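Local coordinates for protein LYND (PDB 4V1T) that probably uses ATP and magnesium to cyclise residues of precursor peptides into azolines, as a YcaO-type cyclodehydratase, and binds ADP, magnesium and zinc, at residues 407-412 with 638-643; 565-570 with 681-686; 575-580 with 633-638; 601-606 with 626-631. All blocks are in the same frame, centred on the assembly; numbering follows the deposited sequence.

Interaction 1: residues 407-412 with 638-643; sequences SGKGKT and VTEVNQ. With MG (magnesium ion), chain N; ADP (adenosine-5'-diphosphate), chain L.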
# COMPACT_ATOMS: atom_id res chain seq x y z
N SER B 407 6.33 -4.79 17.22
CA SER B 407 7.29 -4.17 16.34
C SER B 407 7.90 -5.18 15.39
O SER B 407 7.96 -6.37 15.70
CB SER B 407 8.40 -3.50 17.17
OG SER B 407 9.32 -2.83 16.34
N GLY B 408 8.36 -4.69 14.24
CA GLY B 408 9.00 -5.51 13.24
C GLY B 408 10.43 -5.07 13.01
O GLY B 408 10.77 -3.89 13.17
N LYS B 409 11.29 -6.03 12.65
CA LYS B 409 12.69 -5.77 12.37
C LYS B 409 13.10 -6.57 11.14
O LYS B 409 12.55 -7.64 10.88
CB LYS B 409 13.56 -6.15 13.56
CG LYS B 409 13.46 -7.63 13.94
CD LYS B 409 14.32 -7.97 15.16
CE LYS B 409 14.22 -9.45 15.49
NZ LYS B 409 15.14 -9.84 16.59
N GLY B 410 14.07 -6.06 10.39
CA GLY B 410 14.53 -6.78 9.22
C GLY B 410 15.76 -6.23 8.54
O GLY B 410 16.13 -5.06 8.70
N LYS B 411 16.39 -7.10 7.77
CA LYS B 411 17.48 -6.73 6.88
C LYS B 411 16.94 -5.95 5.70
O LYS B 411 17.67 -5.20 5.06
CB LYS B 411 18.17 -8.00 6.38
CG LYS B 411 19.45 -7.77 5.62
CD LYS B 411 20.10 -9.11 5.31
CE LYS B 411 21.01 -9.03 4.11
NZ LYS B 411 22.20 -9.89 4.30
N THR B 412 15.67 -6.18 5.39
CA THR B 412 14.99 -5.49 4.30
C THR B 412 13.66 -4.94 4.81
O THR B 412 13.18 -5.31 5.88
CB THR B 412 14.73 -6.43 3.11
OG1 THR B 412 13.78 -7.44 3.49
CG2 THR B 412 16.03 -7.09 2.67
N VAL B 638 21.39 -8.29 15.58
CA VAL B 638 21.83 -6.95 15.21
C VAL B 638 20.68 -6.09 14.66
O VAL B 638 20.73 -4.87 14.77
CB VAL B 638 22.97 -7.03 14.19
CG1 VAL B 638 22.46 -7.38 12.78
CG2 VAL B 638 23.73 -5.74 14.18
N THR B 639 19.65 -6.72 14.09
CA THR B 639 18.48 -5.97 13.63
C THR B 639 17.57 -5.66 14.82
O THR B 639 16.77 -4.72 14.78
CB THR B 639 17.67 -6.73 12.56
OG1 THR B 639 17.41 -8.06 13.00
CG2 THR B 639 18.44 -6.78 11.24
N GLU B 640 17.70 -6.42 15.90
CA GLU B 640 16.95 -6.12 17.10
C GLU B 640 17.52 -4.89 17.81
O GLU B 640 16.77 -4.11 18.41
CB GLU B 640 16.94 -7.33 18.06
CG GLU B 640 15.72 -7.35 18.97
CD GLU B 640 15.54 -8.65 19.72
OE1 GLU B 640 16.26 -8.88 20.72
OE2 GLU B 640 14.67 -9.43 19.29
N VAL B 641 18.84 -4.69 17.74
CA VAL B 641 19.44 -3.52 18.38
C VAL B 641 19.02 -2.31 17.58
O VAL B 641 18.77 -1.25 18.15
CB VAL B 641 21.00 -3.59 18.54
CG1 VAL B 641 21.47 -4.99 18.86
CG2 VAL B 641 21.73 -3.09 17.32
N ASN B 642 18.94 -2.47 16.25
CA ASN B 642 18.39 -1.44 15.38
C ASN B 642 16.99 -1.09 15.83
O ASN B 642 16.66 0.08 16.04
CB ASN B 642 18.33 -1.91 13.92
CG ASN B 642 19.69 -2.02 13.27
OD1 ASN B 642 20.68 -1.47 13.75
ND2 ASN B 642 19.75 -2.73 12.14
N GLN B 643 16.17 -2.12 15.97
CA GLN B 643 14.77 -2.00 16.35
C GLN B 643 14.58 -1.24 17.67
O GLN B 643 13.75 -0.34 17.76
CB GLN B 643 14.15 -3.40 16.44
CG GLN B 643 12.71 -3.47 16.90
CD GLN B 643 12.22 -4.91 16.98
OE1 GLN B 643 12.93 -5.80 17.43
NE2 GLN B 643 11.00 -5.14 16.53
MG MG N . 13.67 -11.12 19.84
PB ADP L . 11.19 -11.53 17.79
O1B ADP L . 10.69 -12.72 18.57
O2B ADP L . 12.62 -11.18 18.08
O3B ADP L . 10.24 -10.37 17.83
PA ADP L . 10.88 -11.29 14.91
O1A ADP L . 11.81 -11.78 13.82
O2A ADP L . 10.77 -9.80 15.17
O3A ADP L . 11.21 -12.10 16.27
O5' ADP L . 9.42 -11.85 14.57
C5' ADP L . 8.28 -11.39 15.27
C4' ADP L . 7.17 -12.41 15.08
O4' ADP L . 6.72 -12.41 13.73
C3' ADP L . 7.65 -13.82 15.37
O3' ADP L . 6.59 -14.53 15.99
C2' ADP L . 7.94 -14.44 14.02
O2' ADP L . 7.65 -15.84 13.98
C1' ADP L . 6.99 -13.67 13.11
N9 ADP L . 7.58 -13.49 11.76
C8 ADP L . 8.68 -12.78 11.45
N7 ADP L . 8.91 -12.82 10.12
C5 ADP L . 7.94 -13.57 9.56
C6 ADP L . 7.60 -14.02 8.20
N6 ADP L . 8.38 -13.64 7.16
N1 ADP L . 6.51 -14.80 8.04
C2 ADP L . 5.74 -15.17 9.08
N3 ADP L . 6.00 -14.79 10.35
C4 ADP L . 7.07 -14.01 10.65
O HOH W 1 9.75 -8.04 16.54
O HOH W 2 15.34 -12.05 18.92
O HOH W 3 16.61 -3.01 10.86
O HOH W 4 15.06 -11.05 21.62
O HOH W 5 13.34 -13.07 20.42

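Interaction 2: residues 565-570 with 681-686; sequences RPAVDL and QPLKTA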
# COMPACT_ATOMS: atom_id res chain seq x y z
N ARG B 565 32.54 -12.94 27.40
CA ARG B 565 32.37 -13.69 26.16
C ARG B 565 33.24 -13.11 25.04
O ARG B 565 33.53 -11.91 25.02
CB ARG B 565 30.90 -13.67 25.72
CG ARG B 565 29.92 -14.24 26.75
CD ARG B 565 30.21 -15.70 27.06
NE ARG B 565 30.24 -16.52 25.85
CZ ARG B 565 30.98 -17.61 25.69
NH1 ARG B 565 31.76 -18.04 26.66
NH2 ARG B 565 30.93 -18.27 24.54
N PRO B 566 33.64 -13.97 24.09
CA PRO B 566 34.41 -13.49 22.94
C PRO B 566 33.55 -12.75 21.92
O PRO B 566 32.36 -13.07 21.78
CB PRO B 566 34.96 -14.78 22.34
CG PRO B 566 33.93 -15.81 22.66
CD PRO B 566 33.36 -15.42 24.00
N ALA B 567 34.13 -11.80 21.21
CA ALA B 567 33.43 -11.11 20.13
C ALA B 567 33.36 -11.99 18.88
O ALA B 567 33.96 -13.07 18.83
CB ALA B 567 34.11 -9.79 19.79
N VAL B 568 32.63 -11.49 17.89
CA VAL B 568 32.46 -12.17 16.61
C VAL B 568 33.07 -11.34 15.50
O VAL B 568 32.71 -10.18 15.32
CB VAL B 568 30.97 -12.43 16.31
CG1 VAL B 568 30.80 -13.19 15.00
CG2 VAL B 568 30.32 -13.21 17.45
N ASP B 569 34.00 -11.93 14.75
CA ASP B 569 34.54 -11.30 13.56
C ASP B 569 33.47 -11.31 12.48
O ASP B 569 33.24 -12.33 11.82
CB ASP B 569 35.80 -12.03 13.08
CG ASP B 569 36.34 -11.46 11.77
OD1 ASP B 569 35.97 -10.34 11.38
OD2 ASP B 569 37.15 -12.16 11.13
N LEU B 570 32.83 -10.16 12.30
CA LEU B 570 31.73 -10.04 11.37
C LEU B 570 32.21 -10.00 9.93
O LEU B 570 31.40 -10.08 9.01
CB LEU B 570 30.92 -8.79 11.69
CG LEU B 570 30.28 -8.78 13.08
CD1 LEU B 570 29.69 -7.41 13.39
CD2 LEU B 570 29.21 -9.85 13.20
N GLN B 681 40.20 -13.92 24.68
CA GLN B 681 39.77 -14.99 23.79
C GLN B 681 39.79 -14.55 22.34
O GLN B 681 39.62 -13.37 22.04
CB GLN B 681 38.35 -15.45 24.15
CG GLN B 681 38.24 -16.17 25.48
CD GLN B 681 36.79 -16.32 25.92
OE1 GLN B 681 36.00 -17.01 25.27
NE2 GLN B 681 36.43 -15.69 27.04
N PRO B 682 40.00 -15.50 21.42
CA PRO B 682 40.02 -15.17 19.99
C PRO B 682 38.64 -14.80 19.47
O PRO B 682 37.62 -15.11 20.10
CB PRO B 682 40.53 -16.47 19.34
CG PRO B 682 40.11 -17.54 20.27
CD PRO B 682 40.19 -16.95 21.65
N LEU B 683 38.60 -14.14 18.32
CA LEU B 683 37.35 -13.78 17.68
C LEU B 683 36.69 -15.03 17.12
O LEU B 683 37.36 -15.89 16.55
CB LEU B 683 37.59 -12.77 16.55
CG LEU B 683 38.17 -11.43 16.98
CD1 LEU B 683 38.54 -10.59 15.77
CD2 LEU B 683 37.17 -10.69 17.86
N LYS B 684 35.38 -15.12 17.29
CA LYS B 684 34.61 -16.21 16.71
C LYS B 684 34.48 -16.03 15.20
O LYS B 684 34.11 -14.96 14.73
CB LYS B 684 33.22 -16.27 17.34
CG LYS B 684 33.23 -16.74 18.78
CD LYS B 684 33.44 -18.24 18.86
CE LYS B 684 33.93 -18.65 20.23
NZ LYS B 684 33.83 -20.12 20.43
N THR B 685 34.79 -17.08 14.45
CA THR B 685 34.72 -17.04 12.99
C THR B 685 33.57 -17.90 12.50
O THR B 685 33.00 -18.68 13.27
CB THR B 685 36.04 -17.51 12.32
OG1 THR B 685 36.28 -18.89 12.64
CG2 THR B 685 37.22 -16.68 12.80
N ALA B 686 33.23 -17.77 11.23
CA ALA B 686 32.11 -18.49 10.65
C ALA B 686 32.26 -20.01 10.80
O ALA B 686 31.27 -20.73 10.95
CB ALA B 686 31.96 -18.13 9.18
O HOH W 6 37.21 -11.88 21.63

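Interaction 3: residues 575-580 with 633-638; sequences EPYFVQ and AILRAV. With ADP (adenosine-5'-diphosphate), chain L.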
# COMPACT_ATOMS: atom_id res chain seq x y z
N GLU B 575 29.06 -11.96 4.65
CA GLU B 575 27.85 -11.15 4.64
C GLU B 575 28.23 -9.67 4.72
O GLU B 575 28.67 -9.20 5.77
CB GLU B 575 26.95 -11.51 5.82
CG GLU B 575 25.58 -10.87 5.76
CD GLU B 575 24.81 -11.31 4.55
OE1 GLU B 575 24.69 -12.54 4.35
OE2 GLU B 575 24.34 -10.44 3.80
N PRO B 576 28.03 -8.92 3.62
CA PRO B 576 28.49 -7.53 3.62
C PRO B 576 27.69 -6.63 4.58
O PRO B 576 28.18 -5.57 4.98
CB PRO B 576 28.28 -7.10 2.17
CG PRO B 576 27.11 -7.91 1.71
CD PRO B 576 27.22 -9.23 2.43
N TYR B 577 26.49 -7.07 4.96
CA TYR B 577 25.57 -6.25 5.74
C TYR B 577 26.08 -5.93 7.17
O TYR B 577 25.88 -4.83 7.67
CB TYR B 577 24.22 -6.96 5.85
CG TYR B 577 23.23 -6.24 6.75
CD1 TYR B 577 22.41 -5.24 6.25
CD2 TYR B 577 23.12 -6.58 8.09
CE1 TYR B 577 21.51 -4.58 7.07
CE2 TYR B 577 22.22 -5.93 8.92
CZ TYR B 577 21.41 -4.94 8.40
OH TYR B 577 20.51 -4.29 9.21
N PHE B 578 26.71 -6.90 7.81
CA PHE B 578 27.23 -6.69 9.16
C PHE B 578 28.24 -5.54 9.17
O PHE B 578 28.19 -4.66 10.03
CB PHE B 578 27.86 -7.97 9.71
CG PHE B 578 26.92 -9.14 9.76
CD1 PHE B 578 25.56 -8.95 9.95
CD2 PHE B 578 27.40 -10.43 9.63
CE1 PHE B 578 24.69 -10.03 9.99
CE2 PHE B 578 26.54 -11.51 9.68
CZ PHE B 578 25.18 -11.31 9.86
N VAL B 579 29.14 -5.55 8.19
CA VAL B 579 30.19 -4.56 8.10
C VAL B 579 29.61 -3.17 7.80
O VAL B 579 30.03 -2.17 8.39
CB VAL B 579 31.20 -4.92 7.01
CG1 VAL B 579 32.24 -3.82 6.85
CG2 VAL B 579 31.90 -6.24 7.34
N GLN B 580 28.66 -3.12 6.88
CA GLN B 580 28.02 -1.88 6.51
C GLN B 580 27.28 -1.25 7.68
O GLN B 580 27.27 -0.04 7.84
CB GLN B 580 27.03 -2.12 5.37
CG GLN B 580 27.68 -2.43 4.04
CD GLN B 580 26.67 -2.87 3.00
OE1 GLN B 580 26.79 -3.94 2.41
NE2 GLN B 580 25.66 -2.03 2.76
N ALA B 633 21.35 -15.80 12.84
CA ALA B 633 21.32 -15.54 14.27
C ALA B 633 21.89 -14.15 14.56
O ALA B 633 21.30 -13.38 15.31
CB ALA B 633 22.09 -16.61 15.03
N ILE B 634 23.03 -13.84 13.96
CA ILE B 634 23.65 -12.53 14.13
C ILE B 634 22.74 -11.48 13.53
O ILE B 634 22.60 -10.39 14.07
CB ILE B 634 25.04 -12.47 13.45
CG1 ILE B 634 26.01 -13.46 14.12
CG2 ILE B 634 25.61 -11.06 13.53
CD1 ILE B 634 27.27 -13.71 13.33
N LEU B 635 22.12 -11.81 12.40
CA LEU B 635 21.21 -10.91 11.72
C LEU B 635 20.03 -10.55 12.62
O LEU B 635 19.62 -9.39 12.68
CB LEU B 635 20.71 -11.55 10.42
CG LEU B 635 20.12 -10.64 9.34
CD1 LEU B 635 21.07 -9.52 8.97
CD2 LEU B 635 19.78 -11.48 8.12
N ARG B 636 19.48 -11.54 13.31
CA ARG B 636 18.38 -11.32 14.22
C ARG B 636 18.81 -10.40 15.35
O ARG B 636 18.13 -9.43 15.67
CB ARG B 636 17.87 -12.63 14.80
CG ARG B 636 17.08 -13.48 13.82
CD ARG B 636 16.42 -14.65 14.53
NE ARG B 636 15.53 -14.19 15.59
CZ ARG B 636 14.32 -13.67 15.40
NH1 ARG B 636 13.82 -13.54 14.17
NH2 ARG B 636 13.60 -13.27 16.44
N ALA B 637 19.96 -10.71 15.94
CA ALA B 637 20.48 -9.95 17.06
C ALA B 637 20.69 -8.49 16.68
O ALA B 637 20.23 -7.57 17.36
CB ALA B 637 21.78 -10.56 17.56
N VAL B 638 21.39 -8.29 15.58
CA VAL B 638 21.83 -6.95 15.21
C VAL B 638 20.68 -6.09 14.66
O VAL B 638 20.73 -4.87 14.77
CB VAL B 638 22.97 -7.03 14.19
CG1 VAL B 638 22.46 -7.38 12.78
CG2 VAL B 638 23.73 -5.74 14.18
PB ADP L . 11.19 -11.53 17.79
O1B ADP L . 10.69 -12.72 18.57
O2B ADP L . 12.62 -11.18 18.08
O3B ADP L . 10.24 -10.37 17.83
PA ADP L . 10.88 -11.29 14.91
O1A ADP L . 11.81 -11.78 13.82
O2A ADP L . 10.77 -9.80 15.17
O3A ADP L . 11.21 -12.10 16.27
O5' ADP L . 9.42 -11.85 14.57
C5' ADP L . 8.28 -11.39 15.27
C4' ADP L . 7.17 -12.41 15.08
O4' ADP L . 6.72 -12.41 13.73
C3' ADP L . 7.65 -13.82 15.37
O3' ADP L . 6.59 -14.53 15.99
C2' ADP L . 7.94 -14.44 14.02
O2' ADP L . 7.65 -15.84 13.98
C1' ADP L . 6.99 -13.67 13.11
N9 ADP L . 7.58 -13.49 11.76
C8 ADP L . 8.68 -12.78 11.45
N7 ADP L . 8.91 -12.82 10.12
C5 ADP L . 7.94 -13.57 9.56
C6 ADP L . 7.60 -14.02 8.20
N6 ADP L . 8.38 -13.64 7.16
N1 ADP L . 6.51 -14.80 8.04
C2 ADP L . 5.74 -15.17 9.08
N3 ADP L . 6.00 -14.79 10.35
C4 ADP L . 7.07 -14.01 10.65

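Interaction 4: residues 601-606 with 626-631; sequences LGIPAF and AHLDPT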
# COMPACT_ATOMS: atom_id res chain seq x y z
N LEU B 601 23.84 -26.47 23.87
CA LEU B 601 23.08 -27.05 22.76
C LEU B 601 23.80 -26.87 21.43
O LEU B 601 23.51 -27.57 20.46
CB LEU B 601 21.68 -26.43 22.69
CG LEU B 601 20.80 -26.53 23.94
CD1 LEU B 601 19.37 -26.11 23.63
CD2 LEU B 601 20.82 -27.93 24.53
N GLY B 602 24.75 -25.94 21.40
CA GLY B 602 25.58 -25.73 20.22
C GLY B 602 24.89 -24.99 19.09
O GLY B 602 25.44 -24.85 18.00
N ILE B 603 23.67 -24.53 19.35
CA ILE B 603 22.93 -23.74 18.38
C ILE B 603 23.38 -22.29 18.50
O ILE B 603 23.28 -21.71 19.56
CB ILE B 603 21.41 -23.82 18.61
CG1 ILE B 603 20.93 -25.28 18.49
CG2 ILE B 603 20.67 -22.93 17.62
CD1 ILE B 603 19.48 -25.50 18.86
N PRO B 604 23.89 -21.70 17.40
CA PRO B 604 24.47 -20.37 17.56
C PRO B 604 23.49 -19.33 18.08
O PRO B 604 22.37 -19.20 17.60
CB PRO B 604 24.95 -20.01 16.15
CG PRO B 604 24.41 -21.05 15.24
CD PRO B 604 24.03 -22.24 16.03
N ALA B 605 23.93 -18.60 19.09
CA ALA B 605 23.14 -17.57 19.72
C ALA B 605 24.06 -16.40 19.98
O ALA B 605 25.22 -16.58 20.37
CB ALA B 605 22.54 -18.07 21.03
N PHE B 606 23.55 -15.19 19.77
CA PHE B 606 24.39 -14.01 19.86
C PHE B 606 23.71 -12.85 20.58
O PHE B 606 22.48 -12.78 20.66
CB PHE B 606 24.80 -13.57 18.46
CG PHE B 606 25.58 -14.60 17.72
CD1 PHE B 606 26.97 -14.65 17.83
CD2 PHE B 606 24.94 -15.53 16.92
CE1 PHE B 606 27.70 -15.60 17.14
CE2 PHE B 606 25.67 -16.48 16.22
CZ PHE B 606 27.04 -16.52 16.34
N ALA B 626 18.98 -16.25 17.93
CA ALA B 626 19.54 -17.58 17.82
C ALA B 626 18.91 -18.27 16.62
O ALA B 626 17.74 -18.04 16.31
CB ALA B 626 19.29 -18.39 19.09
N HIS B 627 19.69 -19.10 15.94
CA HIS B 627 19.23 -19.79 14.75
C HIS B 627 20.22 -20.89 14.44
O HIS B 627 21.35 -20.85 14.94
CB HIS B 627 19.13 -18.81 13.57
CG HIS B 627 18.22 -19.28 12.48
ND1 HIS B 627 18.68 -19.94 11.37
CD2 HIS B 627 16.88 -19.16 12.32
CE1 HIS B 627 17.67 -20.22 10.57
NE2 HIS B 627 16.56 -19.76 11.12
N LEU B 628 19.82 -21.89 13.66
CA LEU B 628 20.75 -22.94 13.28
C LEU B 628 21.85 -22.34 12.41
O LEU B 628 23.01 -22.73 12.49
CB LEU B 628 20.03 -24.09 12.57
CG LEU B 628 19.20 -25.02 13.47
CD1 LEU B 628 18.42 -26.03 12.64
CD2 LEU B 628 20.06 -25.76 14.48
N ASP B 629 21.47 -21.35 11.61
CA ASP B 629 22.40 -20.63 10.74
C ASP B 629 22.93 -19.41 11.48
O ASP B 629 22.16 -18.48 11.76
CB ASP B 629 21.68 -20.20 9.46
CG ASP B 629 22.63 -19.59 8.43
OD1 ASP B 629 23.76 -19.19 8.80
OD2 ASP B 629 22.24 -19.50 7.25
N PRO B 630 24.24 -19.40 11.80
CA PRO B 630 24.78 -18.31 12.61
C PRO B 630 24.68 -16.96 11.93
O PRO B 630 24.60 -15.94 12.61
CB PRO B 630 26.25 -18.72 12.81
CG PRO B 630 26.56 -19.59 11.65
CD PRO B 630 25.29 -20.33 11.35
N THR B 631 24.69 -16.96 10.60
CA THR B 631 24.51 -15.75 9.83
C THR B 631 23.17 -15.11 10.17
O THR B 631 23.09 -13.90 10.40
CB THR B 631 24.61 -16.01 8.31
OG1 THR B 631 25.92 -16.50 7.99
CG2 THR B 631 24.35 -14.77 7.53

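Interaction 1: residues 407-412 with 638-643
Lys-409, on the edge strand 406-410, reaches helix 630-649 at Glu-640, and its NZ forms a salt bridge to OE2 at 2.8 Å. The ammonium comes from above the carboxylate plane, 49° out of it. The lysine chain is fully extended beyond CG and lays CD 3.4 Å from Gln-643 OE1 on its way. Its NZ also donates to the backbone O of Arg-636 and, weakly, to ADP O2B and a magnesium-bound water. Glu-640 OE2 serves twice, since it also binds a magnesium ion at 2.0 Å. ADP O2B and three waters are further ligands of that ion. The other carboxylate oxygen, OE1, accepts hydrogen bonds from one of those waters and from the backbone N of Phe-624, which fixes the rotation of the group.

Farther along the strand, toward Ser-407, Gln-643 NE2 donates to Ser-407 OG at 2.9 Å, with the hydroxyl tilted 17° from the amide plane. With chi1 at -177°, OG lies opposite the backbone N, where it also pairs with Tyr-383 O. A water accepts a second bond from Gln-643 NE2 and donates to Ser-407 O and, at 2.5 Å, to ADP O2A. The hydroxyl of Thr-639 is turned back to its own helix, to Leu-635 O, while its CG2 packs 3.8 Å from Gly-410 O. This is the ADP and magnesium site of the YcaO domain: a lysine set between a metal-bound carboxylate and the beta-phosphate probably offsets the negative charge that gathers there.

Interaction 2: residues 565-570 with 681-686
Lys-684 and Ala-567 join the two loops through a nearly straight backbone bond, from Lys-684 N to Ala-567 O at 2.9 Å with an N-H...O angle of 178°. The return bond, from Asp-569 N to Lys-684 O, is 3.0 Å long and more bent, at 145°. A water extends the polar seam, accepting from Ala-567 N and donating to Gln-681 O. Together the two direct bonds flank Val-568 and make a single beta bridge between it and Lys-684, so a loop ahead of helix 576-587 is tied to one ahead of helix 697-710 within the YcaO domain, without either becoming a regular strand. Around the bridge the packing is mostly aliphatic. The Pro-566 ring meets two long side chains: its CD lies 3.3 Å from Gln-681 OE1, and its CG meets Lys-684 CE at 3.7 Å. The lysine reaches the ring because its chain folds about the CB-CG bond (chi2 -76°). Gln-681 NE2 is held by Asp-678. Leu-683 touches with both ends of its side chain, CD2 against Ala-567 CB at 3.7 Å and CB against CB of Asp-569, whose OD1 accepts from Gly-571 N. Val-568 turns from the bridge toward Ile-634 and Val-594.

Interaction 3: residues 575-580 with 633-638
Phe-578 presents one ring face to Ile-634, whose CG2 stands 3.8 Å from the ring centroid and 17° off its normal, a CH-pi contact. It belongs to a helix-helix packing in the YcaO domain, between helices 576-587 and 630-649: the axes of the segments 576-580 and 633-638 are 11.1 Å apart and run 29° from parallel, and side chains rather than backbones fill the interval. On the opposite face of the same ring lies CG of Glu-575, so the phenyl group is sandwiched between aliphatic carbons.

Leu-635 CD1 sits where the two aromatic rings meet, touching both. It lies 3.7 Å from Tyr-577 CD2 and 3.8 Å from Phe-578 CE1, and the leucine crosses both side chains at about a right angle. Val-638 CG1 comes up to the tyrosine at the ring edge, 4.1 Å from CE2. With CG of Tyr-577 anti to the backbone N, the ring leans toward helix 630-649 and meets Phe-578 CD1 in its own plane. The phenolic OH is held by Leu-379 O, a partner beyond this interface. Leu-570 packs against Phe-578 as well.

The next residue of helix 630-649 looks the other way, into the nucleotide pocket. Arg-636 extends from the turn that carries Ile-634 and Leu-635, so the packed face and the phosphate-binding face belong to one helix. A bend at chi3 brings its guanidinium to ADP, where NH1 donates to O1A and NH2 donates almost straight (172°) to the bridging O3A at 2.7 Å.

Interaction 4: residues 601-606 with 626-631
Pro-604 is the centre of this contact, its ring set against that of Pro-630 with the two CB atoms 3.8 Å apart. Beside it, Ala-605 and Ala-626 lie side by side on one face of the sheet, CB to CB at 3.8 Å, as an antiparallel non-hydrogen-bonded pair of strands 605-612 and 621-626. Phe-606 lies alongside Pro-630, pointing the same way, with CE2 4.1 Å from the proline CB. On the flank, Ile-603 CG1 meets Leu-628 CD2, and both residues also touch Met-547 of helix 538-561. Polar atoms follow the apolar ones closely. Pro-604 CG rests only 3.1 Å from His-627 O, and the Pro-604 carbonyl accepts from His-627 N at 3.2 Å, the donor nearly along the C=O axis (170°). Ala-626 CA adds a CA-H...O contact to the same oxygen. At the outer edge the chain turns into helix 630-649: Asp-629 is its N-cap, OD1 accepting from Thr-631 N at 3.0 Å, while Asp-629 N donates to His-627 ND1. Since a backbone N-H can only donate, ND1 is probably the unprotonated nitrogen, and the imidazole ties down the strand-to-helix turn as an acceptor.

In the fold
Helix 630-649 runs through interactions 1, 3 and 4, and interaction 2 packs on it through Val-568 and Leu-570. Interactions 1 and 3 lie 10 Å apart between centres, share Val-638 and both reach ADP; away from the nucleotide they touch where Lys-411 CD packs on Leu-635 CD2 at 3.7 Å. Interaction 4 sets the start of this helix, about 13 Å from interaction 3 between centres, where Ala-633 CB and Ile-634 CG1 are each 3.6 Å from Phe-606 CD2. Interaction 2 is the farthest of the three from interaction 1, about 22 Å between centres, yet Val-568 CG2 reaches Phe-606 CE1 at 3.6 Å and Leu-570 CD2 reaches Ile-634 CG2 at 3.8 Å.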